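Local coordinates for mandelate racemase/muconate lactonizing enzyme, C-terminal domain protein (Paracoccus denitrificans, PDB 3N4E) that binds calcium in a barrel-end site built of acidic side chains and may be a metal-dependent hydro-lyase of the enolase superfamily, at residues Lys160-Gly165 with Gly195-Asn200; Trp221-Val226 with Thr244-Glu249; Met267-Ile272 with Glu294-Gln299. All blocks are in the same frame, centred on the assembly; numbering follows the deposited sequence.

Contact 1: residues Lys160-Gly165 with Gly195-Asn200; sequences KIRWDG and GFDANN. With CA (calcium ion), chain C.
Ile161 bonds to both neighbours of Phe196, pairing strands 160-162 and 195-197: its N donates to Gly195 O (3.1 Å), and its O accepts from Asp197 N (2.9 Å). Beyond the strand ends, Trp163 N reaches Asp197 O, and Asn199 OD1 takes Asp164 N at 2.8 Å from above its amide plane, with a second, weak bond from Trp163 N. Asn199 is itself set by an Asx turn, its N bonded to Asp197 OD1. The strands run 16° from parallel and belong to a beta-alpha-beta unit of the TIM-type barrel, with helix 174-188 between them. On the apolar side, Trp163 CH2 comes within 3.3 Å of Phe196 CE2, which lies over a face of the indole, ring planes 34° apart; Trp163 NE1 bonds to Asp177 OD1. A leucine in place of Trp163 would probably leave the Phe196 ring partly uncovered and Asp177 without that donor. On the opposite face, Asp197 OD2 binds calcium at 2.2 Å; its CG, anti to the backbone N (chi1 -175°), carries the carboxylate alongside Arg162, whose CD lies 3.4 Å from OD2. Lys160 NZ, bonded to Tyr129 OH and salt-bridged to Glu223 and Glu324, stands 4.2 Å from Asp197 OD2.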
# COMPACT_ATOMS: atom_id res chain seq x y z
N LYS A 160 32.64 -6.88 15.20
CA LYS A 160 31.37 -6.34 15.69
C LYS A 160 31.46 -6.02 17.19
O LYS A 160 31.76 -6.89 18.00
CB LYS A 160 30.23 -7.32 15.41
CG LYS A 160 28.86 -6.84 15.89
CD LYS A 160 27.75 -7.79 15.52
CE LYS A 160 27.61 -8.93 16.52
NZ LYS A 160 26.78 -10.04 15.94
N ILE A 161 31.22 -4.77 17.54
CA ILE A 161 31.20 -4.35 18.93
C ILE A 161 29.76 -4.29 19.40
O ILE A 161 28.93 -3.64 18.76
CB ILE A 161 31.97 -3.00 19.13
CG1 ILE A 161 31.43 -1.90 18.21
CG2 ILE A 161 33.49 -3.20 18.86
CD1 ILE A 161 32.11 -0.54 18.40
N ARG A 162 29.47 -5.01 20.47
CA ARG A 162 28.11 -5.13 20.98
C ARG A 162 28.00 -4.39 22.30
O ARG A 162 28.97 -4.26 23.03
CB ARG A 162 27.71 -6.60 21.19
CG ARG A 162 28.20 -7.61 20.13
CD ARG A 162 27.50 -8.96 20.28
NE ARG A 162 27.51 -9.36 21.68
CZ ARG A 162 28.45 -10.09 22.26
NH1 ARG A 162 29.47 -10.56 21.54
NH2 ARG A 162 28.38 -10.37 23.57
N TRP A 163 26.79 -3.94 22.62
CA TRP A 163 26.59 -3.11 23.80
C TRP A 163 26.15 -3.86 25.05
O TRP A 163 26.66 -3.57 26.12
CB TRP A 163 25.64 -1.92 23.49
CG TRP A 163 26.38 -0.63 23.36
CD1 TRP A 163 26.16 0.50 24.07
CD2 TRP A 163 27.50 -0.36 22.50
NE1 TRP A 163 27.05 1.48 23.69
CE2 TRP A 163 27.89 0.98 22.73
CE3 TRP A 163 28.21 -1.12 21.55
CZ2 TRP A 163 28.96 1.59 22.04
CZ3 TRP A 163 29.27 -0.52 20.86
CH2 TRP A 163 29.63 0.83 21.12
N ASP A 164 25.21 -4.81 24.91
CA ASP A 164 24.69 -5.61 26.04
C ASP A 164 24.16 -4.72 27.17
O ASP A 164 24.45 -4.96 28.35
CB ASP A 164 25.74 -6.61 26.57
CG ASP A 164 26.19 -7.62 25.50
OD1 ASP A 164 25.36 -8.37 24.95
OD2 ASP A 164 27.40 -7.67 25.21
N GLY A 165 23.42 -3.68 26.80
CA GLY A 165 22.86 -2.73 27.76
C GLY A 165 21.61 -3.28 28.45
O GLY A 165 21.22 -4.44 28.23
N GLY A 195 30.90 -3.80 12.47
CA GLY A 195 29.50 -3.81 12.78
C GLY A 195 29.29 -3.31 14.19
O GLY A 195 30.22 -3.33 15.04
N PHE A 196 28.07 -2.85 14.44
CA PHE A 196 27.69 -2.21 15.67
C PHE A 196 26.40 -2.87 16.12
O PHE A 196 25.40 -2.88 15.38
CB PHE A 196 27.49 -0.71 15.44
CG PHE A 196 27.16 0.07 16.70
CD1 PHE A 196 25.88 0.00 17.27
CD2 PHE A 196 28.13 0.89 17.30
CE1 PHE A 196 25.58 0.72 18.44
CE2 PHE A 196 27.83 1.62 18.45
CZ PHE A 196 26.56 1.54 19.02
N ASP A 197 26.43 -3.45 17.31
CA ASP A 197 25.30 -4.19 17.82
C ASP A 197 24.72 -3.43 18.99
O ASP A 197 25.28 -3.41 20.09
CB ASP A 197 25.72 -5.61 18.22
CG ASP A 197 24.53 -6.48 18.64
OD1 ASP A 197 23.41 -5.96 18.85
OD2 ASP A 197 24.72 -7.70 18.79
N ALA A 198 23.59 -2.78 18.74
CA ALA A 198 22.94 -1.94 19.74
C ALA A 198 22.26 -2.76 20.83
O ALA A 198 21.88 -2.20 21.86
CB ALA A 198 21.92 -1.00 19.06
N ASN A 199 22.09 -4.06 20.59
CA ASN A 199 21.36 -4.95 21.52
C ASN A 199 20.08 -4.34 22.04
O ASN A 199 19.89 -4.25 23.26
CB ASN A 199 22.23 -5.32 22.72
CG ASN A 199 23.35 -6.27 22.38
OD1 ASN A 199 24.53 -5.90 22.46
ND2 ASN A 199 23.01 -7.50 21.99
N ASN A 200 19.24 -3.88 21.11
CA ASN A 200 17.93 -3.31 21.41
C ASN A 200 17.94 -1.96 22.17
O ASN A 200 16.96 -1.62 22.83
CB ASN A 200 17.07 -4.35 22.15
CG ASN A 200 17.15 -5.73 21.53
OD1 ASN A 200 17.81 -6.61 22.08
ND2 ASN A 200 16.50 -5.94 20.38
CA CA C . 23.59 -9.63 18.74
O HOH W 1 25.56 -11.42 18.82
O HOH W 2 20.87 -5.31 25.79
O HOH W 3 22.33 -2.13 24.49
O HOH W 4 21.82 -8.19 18.78
O HOH W 5 24.21 -10.71 21.26

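Contact 2: residues Trp221-Val226 with Thr244-Glu249; sequences WFEEPV and TVSAGE. With CA (calcium ion), chain C.
Glu223 and Glu249 meet at the calcium ion, each giving it one oxygen, OE2, at 2.3 Å. Their side chains cross at about a right angle with carboxylate planes 71° apart, and Glu223 OE2 and Glu249 OE2 come within 2.9 Å of each other. Asp197 OD2 and three waters complete six ligands. One of these waters also donates to Glu224 OE1, which lies 3.3 Å from Glu249 CD; the other oxygen, Glu224 OE2, bonds to Gln250. Glu249 CG sits between backbone N and carbonyl carbon (chi1 70°), the chain beyond extended toward the metal. Further out, Trp221 NE1 donates to Glu223 OE1 in the indole plane (3.2 Å, 168°), and Lys160 and Gln269 grip the same oxygen; three donors there and the metal at OE2 together restrain the carboxylate's rotation. The parallel strands beneath are held by Phe222 N to Thr244 O, Ser246 N to Phe222 O and Glu224 N to Ser246 O. Helix 231-240 links them in a beta-alpha-beta unit, with Pro225 CD packed on Val245 CG1. Three glutamates this close would probably repel one another without the cation, and Lys160 and Lys84 of a neighbouring subunit, salt-bridged to Glu249, are likely to offset part of the negative charge.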
# COMPACT_ATOMS: atom_id res chain seq x y z
N TRP A 221 27.32 -2.91 9.13
CA TRP A 221 25.96 -3.23 9.57
C TRP A 221 25.64 -2.77 10.98
O TRP A 221 26.54 -2.49 11.77
CB TRP A 221 25.62 -4.71 9.36
CG TRP A 221 26.12 -5.68 10.41
CD1 TRP A 221 25.40 -6.18 11.45
CD2 TRP A 221 27.41 -6.29 10.48
NE1 TRP A 221 26.16 -7.07 12.17
CE2 TRP A 221 27.40 -7.15 11.59
CE3 TRP A 221 28.58 -6.20 9.70
CZ2 TRP A 221 28.52 -7.92 11.96
CZ3 TRP A 221 29.68 -6.97 10.06
CH2 TRP A 221 29.64 -7.82 11.18
N PHE A 222 24.35 -2.70 11.27
CA PHE A 222 23.79 -2.11 12.48
C PHE A 222 22.80 -3.13 13.02
O PHE A 222 21.73 -3.35 12.43
CB PHE A 222 23.10 -0.80 12.11
CG PHE A 222 22.62 0.04 13.28
CD1 PHE A 222 23.05 -0.20 14.58
CD2 PHE A 222 21.74 1.10 13.06
CE1 PHE A 222 22.61 0.59 15.63
CE2 PHE A 222 21.29 1.90 14.11
CZ PHE A 222 21.73 1.65 15.41
N GLU A 223 23.17 -3.78 14.12
CA GLU A 223 22.47 -4.97 14.59
C GLU A 223 21.50 -4.63 15.73
O GLU A 223 21.85 -3.93 16.68
CB GLU A 223 23.49 -6.04 15.00
CG GLU A 223 22.92 -7.38 15.48
CD GLU A 223 23.97 -8.51 15.53
OE1 GLU A 223 24.76 -8.67 14.57
OE2 GLU A 223 24.00 -9.25 16.55
N GLU A 224 20.27 -5.13 15.60
CA GLU A 224 19.19 -4.91 16.57
C GLU A 224 19.12 -3.47 17.11
O GLU A 224 19.29 -3.24 18.31
CB GLU A 224 19.27 -5.94 17.72
CG GLU A 224 18.91 -7.37 17.29
CD GLU A 224 18.44 -8.24 18.45
OE1 GLU A 224 19.27 -8.58 19.33
OE2 GLU A 224 17.25 -8.61 18.48
N PRO A 225 18.87 -2.49 16.23
CA PRO A 225 18.85 -1.12 16.74
C PRO A 225 17.77 -0.88 17.78
O PRO A 225 18.01 -0.13 18.72
CB PRO A 225 18.61 -0.27 15.50
CG PRO A 225 18.12 -1.22 14.47
CD PRO A 225 18.73 -2.53 14.77
N VAL A 226 16.60 -1.52 17.62
CA VAL A 226 15.43 -1.31 18.50
C VAL A 226 15.03 -2.61 19.27
O VAL A 226 15.62 -3.66 19.07
CB VAL A 226 14.20 -0.73 17.71
CG1 VAL A 226 14.51 0.66 17.13
CG2 VAL A 226 13.74 -1.70 16.60
N THR A 244 23.35 -1.35 6.63
CA THR A 244 22.53 -2.55 6.67
C THR A 244 22.08 -2.87 8.11
O THR A 244 22.89 -3.16 8.98
CB THR A 244 23.26 -3.75 6.03
OG1 THR A 244 23.70 -3.40 4.72
CG2 THR A 244 22.31 -4.94 5.92
N VAL A 245 20.77 -2.79 8.34
CA VAL A 245 20.23 -3.12 9.64
C VAL A 245 20.01 -4.64 9.67
O VAL A 245 19.44 -5.20 8.74
CB VAL A 245 18.91 -2.34 9.91
CG1 VAL A 245 18.08 -2.93 11.05
CG2 VAL A 245 19.20 -0.87 10.17
N SER A 246 20.50 -5.29 10.73
CA SER A 246 20.31 -6.75 10.89
C SER A 246 19.56 -7.13 12.17
O SER A 246 19.68 -6.46 13.20
CB SER A 246 21.66 -7.47 10.83
OG SER A 246 22.40 -7.28 12.03
N ALA A 247 18.80 -8.21 12.09
CA ALA A 247 18.01 -8.70 13.24
C ALA A 247 17.74 -10.16 12.97
O ALA A 247 18.07 -10.65 11.90
CB ALA A 247 16.68 -7.93 13.36
N GLY A 248 17.13 -10.83 13.93
CA GLY A 248 16.72 -12.22 13.73
C GLY A 248 17.18 -13.18 14.81
O GLY A 248 16.68 -14.31 14.89
N GLU A 249 18.14 -12.75 15.63
CA GLU A 249 18.66 -13.62 16.68
C GLU A 249 17.58 -13.96 17.70
O GLU A 249 17.62 -15.02 18.29
CB GLU A 249 19.92 -13.05 17.35
CG GLU A 249 19.73 -11.81 18.23
CD GLU A 249 21.06 -11.21 18.66
OE1 GLU A 249 21.39 -11.24 19.87
OE2 GLU A 249 21.81 -10.72 17.79
CA CA C . 23.59 -9.63 18.74
O HOH W 6 16.19 -10.41 16.53
O HOH W 4 21.82 -8.19 18.78
O HOH W 5 24.21 -10.71 21.26
O HOH W 1 25.56 -11.42 18.82

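Contact 3: residues Met267-Ile272 with Glu294-Gln299; sequences MVQPDI and EFVPHQ
Met267-Val268 and Glu294-Phe295 form a short parallel pair, with Val268 N donating to Glu294 O (2.9 Å) and Val296 N to Val268 O; past it His298 N bonds to Pro270 O, from above the carbonyl plane, and only weakly to Gln269 O. The side chain of Met267, present as selenomethionine, sends CE against Val296 CG1 at 3.8 Å, while its CG touches Glu294 CB. On the other face, Val268 CG2 and Pro270 CG both meet the Phe295 ring obliquely, Pro270 CG being 3.8 Å from Phe295 CE1. At the far end, His298 ND1 donates to Asp271 OD2 (2.7 Å, 149°). The acceptor lies in the imidazole plane and is approached on its anti side, with the carboxylate turned 45° from the ring. Both CG atoms stand anti to their backbone N (chi1 171° for His298), which carries the two groups together, and the bond would restrain the imidazole's rotation. His298 packs against the calcium ligand Glu249 with its nearest side-chain atom about 4 Å from the ion, and the Asp271 bond thus positions a second-shell residue. Gln269 CB lies 3.2 Å from Val296 O, while the amide turns to Ser246 and Glu223. In the TIM-type barrel this is a beta-alpha-beta unit: helix 277-291 connects the strands and touches Phe295, helix 254-263 packs on Val268 and Pro270, and helix 304-314 meets Ile272 and Pro297.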
# COMPACT_ATOMS: atom_id res chain seq x y z
N MSE A 267 18.87 -8.31 6.27
CA MSE A 267 19.93 -9.14 6.83
C MSE A 267 19.40 -9.88 8.06
O MSE A 267 19.09 -9.27 9.08
CB MSE A 267 21.16 -8.28 7.18
CG MSE A 267 22.34 -9.07 7.68
SE MSE A 267 24.01 -8.01 7.88
CE MSE A 267 24.67 -8.90 9.50
N VAL A 268 19.28 -11.19 7.97
CA VAL A 268 18.61 -11.95 9.03
C VAL A 268 19.58 -12.92 9.70
O VAL A 268 20.45 -13.51 9.04
CB VAL A 268 17.31 -12.65 8.55
CG1 VAL A 268 16.29 -11.62 8.03
CG2 VAL A 268 17.60 -13.68 7.47
N GLN A 269 19.41 -13.07 11.02
CA GLN A 269 20.39 -13.72 11.87
C GLN A 269 19.80 -14.75 12.85
O GLN A 269 20.11 -14.72 14.06
CB GLN A 269 21.14 -12.63 12.66
CG GLN A 269 21.56 -11.42 11.82
CD GLN A 269 22.37 -10.44 12.61
OE1 GLN A 269 21.83 -9.62 13.34
NE2 GLN A 269 23.68 -10.54 12.49
N PRO A 270 18.96 -15.68 12.36
CA PRO A 270 18.50 -16.69 13.32
C PRO A 270 19.67 -17.55 13.83
O PRO A 270 20.71 -17.59 13.19
CB PRO A 270 17.53 -17.53 12.50
CG PRO A 270 18.01 -17.37 11.06
CD PRO A 270 18.54 -15.97 10.98
N ASP A 271 19.49 -18.18 14.98
CA ASP A 271 20.56 -18.93 15.63
C ASP A 271 20.18 -20.40 15.72
O ASP A 271 19.13 -20.74 16.26
CB ASP A 271 20.81 -18.34 17.03
CG ASP A 271 21.84 -19.12 17.84
OD1 ASP A 271 22.01 -20.35 17.64
OD2 ASP A 271 22.47 -18.48 18.70
N ILE A 272 21.06 -21.25 15.20
CA ILE A 272 20.82 -22.69 15.11
C ILE A 272 20.52 -23.40 16.44
O ILE A 272 19.86 -24.45 16.44
CB ILE A 272 21.99 -23.38 14.35
CG1 ILE A 272 21.53 -24.70 13.70
CG2 ILE A 272 23.25 -23.55 15.25
CD1 ILE A 272 22.43 -25.16 12.57
N GLU A 294 20.33 -11.11 2.99
CA GLU A 294 21.54 -11.71 3.56
C GLU A 294 21.19 -12.66 4.71
O GLU A 294 20.31 -12.39 5.50
CB GLU A 294 22.53 -10.63 4.05
CG GLU A 294 23.19 -9.76 2.95
CD GLU A 294 24.13 -8.67 3.55
OE1 GLU A 294 25.25 -9.00 4.05
OE2 GLU A 294 23.77 -7.46 3.51
N PHE A 295 21.91 -13.77 4.78
CA PHE A 295 21.70 -14.77 5.81
C PHE A 295 23.00 -14.84 6.60
O PHE A 295 24.04 -15.23 6.06
CB PHE A 295 21.35 -16.10 5.15
CG PHE A 295 20.95 -17.17 6.11
CD1 PHE A 295 19.70 -17.15 6.72
CD2 PHE A 295 21.80 -18.23 6.37
CE1 PHE A 295 19.31 -18.15 7.60
CE2 PHE A 295 21.42 -19.24 7.25
CZ PHE A 295 20.17 -19.19 7.86
N VAL A 296 22.95 -14.41 7.87
CA VAL A 296 24.16 -14.18 8.68
C VAL A 296 23.85 -14.58 10.12
O VAL A 296 23.58 -13.72 10.98
CB VAL A 296 24.62 -12.69 8.62
CG1 VAL A 296 25.91 -12.51 9.42
CG2 VAL A 296 24.82 -12.21 7.17
N PRO A 297 23.89 -15.90 10.40
CA PRO A 297 23.36 -16.41 11.66
C PRO A 297 24.08 -15.89 12.89
O PRO A 297 25.28 -15.58 12.84
CB PRO A 297 23.58 -17.93 11.53
CG PRO A 297 23.74 -18.18 10.09
CD PRO A 297 24.46 -16.98 9.58
N HIS A 298 23.32 -15.81 13.98
CA HIS A 298 23.85 -15.52 15.30
C HIS A 298 24.35 -16.83 15.89
O HIS A 298 23.71 -17.87 15.73
CB HIS A 298 22.74 -14.91 16.16
CG HIS A 298 23.08 -14.76 17.61
ND1 HIS A 298 22.91 -15.78 18.52
CD2 HIS A 298 23.55 -13.71 18.31
CE1 HIS A 298 23.27 -15.37 19.72
NE2 HIS A 298 23.66 -14.11 19.62
N GLN A 299 25.50 -16.77 16.55
CA GLN A 299 26.07 -17.93 17.23
C GLN A 299 27.09 -17.50 18.25
O GLN A 299 28.05 -16.79 17.91
CB GLN A 299 26.73 -18.91 16.26
CG GLN A 299 27.34 -20.15 16.97
CD GLN A 299 26.28 -20.92 17.72
OE1 GLN A 299 26.42 -21.22 18.92
NE2 GLN A 299 25.18 -21.21 17.02
O HOH W 7 24.23 -19.37 20.19
O HOH W 8 23.64 -20.37 14.17

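From the N terminus, contact 1 closes the loop through helix 174-188, contact 2 the loop through helix 231-240, and contact 3 the loop through helix 277-291. They follow in series, neither nesting nor crossing, each ending before the next begins. Contacts 1 and 2, with centres about 9 Å apart, share a sheet in which strands 194-197 and 221-223 are neighbours; they also share the calcium ion and three waters. Contacts 2 and 3 touch through Gln269, which reaches Ser246 and Glu223, and through His298 packing beside Glu249. Contacts 1 and 3 do not touch, so contact 2 joins the successive barrel units around the metal.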